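Local atomic coordinates of PAXT-1 (Caenorhabditis elegans, PDB entry 5FIR), a protein that partners the exoribonuclease xrn-2, stabilising it and promoting microRNA turnover, with its XTBD domain, the part described here, needed for that interaction. Residues Asp9-Lys14 with Leu25-Met30. Numbering follows the deposited sequence.
Sequences DVEAEK and LRKAFM
V10 reaches across to helix 20-33 with its CG1 branch, the methyl lying 3.7 Å from CG of K27 and 4.0 Å from CB of M30. The pairing is a worked example of a helix end packed on a longer helix, with V10 meeting K27 and M30 and charged side chains at the border. With CG anti to the backbone N (chi1 -170°), the chain of K27 crosses V10 at about a right angle and then bends at chi3, which brings it to the carboxylate of E11. There NZ forms a long salt bridge of 3.7 Å with OE2 of E11, while E24 is its stronger partner. Cutting K27 back to an alanine would probably cost E11 this countercharge and take from V10 CG1 its contact with CG. Within the type I turn E11-K14, the aliphatic part of E13 meets the end of selenomethionine M30, whose CE lies 3.7 Å from CG of E13. R26, salt-bridged to E18, offers NH2 edge-on to the carbonyl O of E13 in a weak, bent hydrogen bond. Within the XTBD, the domain needed for binding xrn-2, helix 39-55 borders this end, Q43 touching E13 and L42 touching M30, while helix 6-11 lies against helix 20-33.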
ATOM      1  N   ASP B   9     -13.319   5.242  34.825  1.00102.97           N
ATOM      2  CA  ASP B   9     -12.565   4.224  34.108  1.00 95.32           C
ATOM      3  C   ASP B   9     -13.254   3.889  32.804  1.00 90.14           C
ATOM      4  O   ASP B   9     -12.626   3.907  31.743  1.00 94.14           O
ATOM      5  CB  ASP B   9     -12.396   2.971  34.960  1.00101.95           C
ATOM      6  CG  ASP B   9     -11.013   2.873  35.580  1.00114.16           C
ATOM      7  OD1 ASP B   9     -10.250   3.869  35.494  1.00120.20           O
ATOM      8  OD2 ASP B   9     -10.678   1.790  36.122  1.00114.97           O
ATOM      9  N   VAL B  10     -14.561   3.617  32.854  1.00 86.45           N
ATOM     10  CA  VAL B  10     -15.278   3.256  31.633  1.00 86.53           C
ATOM     11  C   VAL B  10     -15.242   4.414  30.649  1.00 89.71           C
ATOM     12  O   VAL B  10     -14.983   4.226  29.448  1.00 84.04           O
ATOM     13  CB  VAL B  10     -16.720   2.831  31.968  1.00 90.37           C
ATOM     14  CG1 VAL B  10     -17.560   2.615  30.705  1.00 87.42           C
ATOM     15  CG2 VAL B  10     -16.696   1.554  32.789  1.00 95.11           C
ATOM     16  N   GLU B  11     -15.402   5.641  31.156  1.00 96.60           N
ATOM     17  CA  GLU B  11     -15.472   6.794  30.266  1.00 99.13           C
ATOM     18  C   GLU B  11     -14.163   6.985  29.516  1.00104.06           C
ATOM     19  O   GLU B  11     -14.172   7.470  28.380  1.00109.04           O
ATOM     20  CB  GLU B  11     -15.819   8.055  31.051  1.00 99.92           C
ATOM     21  CG  GLU B  11     -16.768   8.987  30.323  1.00106.54           C
ATOM     22  CD  GLU B  11     -18.193   8.413  30.244  1.00116.22           C
ATOM     23  OE1 GLU B  11     -18.735   7.986  31.291  1.00120.18           O
ATOM     24  OE2 GLU B  11     -18.790   8.418  29.145  1.00117.61           O
ATOM     25  N   ALA B  12     -13.033   6.597  30.122  1.00102.52           N
ATOM     26  CA  ALA B  12     -11.743   6.716  29.453  1.00100.74           C
ATOM     27  C   ALA B  12     -11.548   5.670  28.354  1.00101.05           C
ATOM     28  O   ALA B  12     -10.544   5.739  27.631  1.00 98.62           O
ATOM     29  CB  ALA B  12     -10.618   6.620  30.482  1.00 96.72           C
ATOM     30  N   GLU B  13     -12.485   4.722  28.198  1.00102.88           N
ATOM     31  CA  GLU B  13     -12.402   3.726  27.139  1.00104.79           C
ATOM     32  C   GLU B  13     -13.005   4.209  25.829  1.00109.16           C
ATOM     33  O   GLU B  13     -12.794   3.563  24.796  1.00107.61           O
ATOM     34  CB  GLU B  13     -13.088   2.429  27.560  1.00100.94           C
ATOM     35  CG  GLU B  13     -12.181   1.557  28.393  1.00107.40           C
ATOM     36  CD  GLU B  13     -10.956   1.108  27.593  1.00115.22           C
ATOM     37  OE1 GLU B  13     -11.082   0.771  26.379  1.00112.88           O
ATOM     38  OE2 GLU B  13      -9.855   1.118  28.188  1.00120.03           O
ATOM     39  N   LYS B  14     -13.741   5.319  25.856  1.00111.49           N
ATOM     40  CA  LYS B  14     -14.334   5.871  24.650  1.00107.51           C
ATOM     41  C   LYS B  14     -13.238   6.276  23.680  1.00108.99           C
ATOM     42  O   LYS B  14     -12.166   6.736  24.086  1.00107.30           O
ATOM     43  CB  LYS B  14     -15.227   7.074  24.987  1.00109.47           C
ATOM     44  CG  LYS B  14     -16.072   7.564  23.816  1.00112.30           C
ATOM     45  CD  LYS B  14     -16.716   8.941  24.030  1.00118.19           C
ATOM     46  CE  LYS B  14     -17.437   9.417  22.749  1.00119.73           C
ATOM     47  NZ  LYS B  14     -18.027  10.788  22.848  1.00122.42           N
ATOM     48  N   LEU B  25     -23.822   1.789  23.987  1.00 78.39           N
ATOM     49  CA  LEU B  25     -23.896   0.342  24.047  1.00 75.26           C
ATOM     50  C   LEU B  25     -22.626  -0.239  24.646  1.00 76.73           C
ATOM     51  O   LEU B  25     -22.685  -1.110  25.521  1.00 70.29           O
ATOM     52  CB  LEU B  25     -24.120  -0.224  22.653  1.00 79.29           C
ATOM     53  CG  LEU B  25     -25.364  -1.105  22.538  1.00 85.51           C
ATOM     54  CD1 LEU B  25     -26.472  -0.335  21.836  1.00 88.34           C
ATOM     55  CD2 LEU B  25     -25.055  -2.434  21.834  1.00 79.60           C
ATOM     56  N   ARG B  26     -21.464   0.267  24.227  1.00 81.72           N
ATOM     57  CA  ARG B  26     -20.211  -0.181  24.828  1.00 80.69           C
ATOM     58  C   ARG B  26     -20.136   0.202  26.300  1.00 80.21           C
ATOM     59  O   ARG B  26     -19.668  -0.589  27.126  1.00 81.73           O
ATOM     60  CB  ARG B  26     -19.013   0.389  24.063  1.00 78.58           C
ATOM     61  CG  ARG B  26     -18.417  -0.548  23.033  1.00 73.96           C
ATOM     62  CD  ARG B  26     -16.925  -0.694  23.204  1.00 73.59           C
ATOM     63  NE  ARG B  26     -16.202   0.572  23.242  1.00 73.89           N
ATOM     64  CZ  ARG B  26     -14.997   0.703  23.792  1.00 75.23           C
ATOM     65  NH1 ARG B  26     -14.403  -0.366  24.321  1.00 72.06           N
ATOM     66  NH2 ARG B  26     -14.382   1.888  23.809  1.00 76.15           N
ATOM     67  N   LYS B  27     -20.583   1.412  26.645  1.00 77.35           N
ATOM     68  CA  LYS B  27     -20.537   1.840  28.039  1.00 76.70           C
ATOM     69  C   LYS B  27     -21.303   0.863  28.927  1.00 77.43           C
ATOM     70  O   LYS B  27     -20.790   0.396  29.956  1.00 75.53           O
ATOM     71  CB  LYS B  27     -21.108   3.253  28.184  1.00 75.65           C
ATOM     72  CG  LYS B  27     -20.869   3.847  29.569  1.00 86.38           C
ATOM     73  CD  LYS B  27     -21.760   5.064  29.880  1.00 93.44           C
ATOM     74  CE  LYS B  27     -21.307   6.345  29.211  1.00 97.14           C
ATOM     75  NZ  LYS B  27     -22.297   7.426  29.483  1.00 99.21           N
ATOM     76  N   ALA B  28     -22.531   0.523  28.517  1.00 75.87           N
ATOM     77  CA  ALA B  28     -23.405  -0.313  29.333  1.00 82.51           C
ATOM     78  C   ALA B  28     -22.851  -1.725  29.517  1.00 89.67           C
ATOM     79  O   ALA B  28     -23.027  -2.337  30.579  1.00 95.36           O
ATOM     80  CB  ALA B  28     -24.795  -0.346  28.710  1.00 75.88           C
ATOM     81  N   PHE B  29     -22.223  -2.283  28.481  1.00 86.46           N
ATOM     82  CA  PHE B  29     -21.611  -3.596  28.632  1.00 83.27           C
ATOM     83  C   PHE B  29     -20.439  -3.544  29.599  1.00 89.43           C
ATOM     84  O   PHE B  29     -20.291  -4.426  30.457  1.00 97.33           O
ATOM     85  CB  PHE B  29     -21.181  -4.130  27.269  1.00 75.69           C
ATOM     86  CG  PHE B  29     -20.668  -5.536  27.299  1.00 76.75           C
ATOM     87  CD1 PHE B  29     -19.418  -5.826  27.827  1.00 82.42           C
ATOM     88  CD2 PHE B  29     -21.414  -6.563  26.786  1.00 76.39           C
ATOM     89  CE1 PHE B  29     -18.942  -7.113  27.852  1.00 86.59           C
ATOM     90  CE2 PHE B  29     -20.935  -7.855  26.802  1.00 82.97           C
ATOM     91  CZ  PHE B  29     -19.699  -8.132  27.335  1.00 85.22           C
HETATM   92  N   MSE B  30     -19.588  -2.540  29.470  1.00 85.57           N
HETATM   93  CA  MSE B  30     -18.455  -2.438  30.355  1.00 86.16           C
HETATM   94  C   MSE B  30     -18.944  -2.220  31.777  1.00 85.50           C
HETATM   95  O   MSE B  30     -18.347  -2.748  32.714  1.00 91.08           O
HETATM   96  CB  MSE B  30     -17.525  -1.320  29.912  1.00 94.08           C
HETATM   97  CG  MSE B  30     -17.123  -1.456  28.483  1.00106.33           C
HETATM   98 SE   MSE B  30     -15.518  -0.496  27.990  1.00130.87          SE
HETATM   99  CE  MSE B  30     -14.129  -1.485  28.960  1.00125.09           C
TER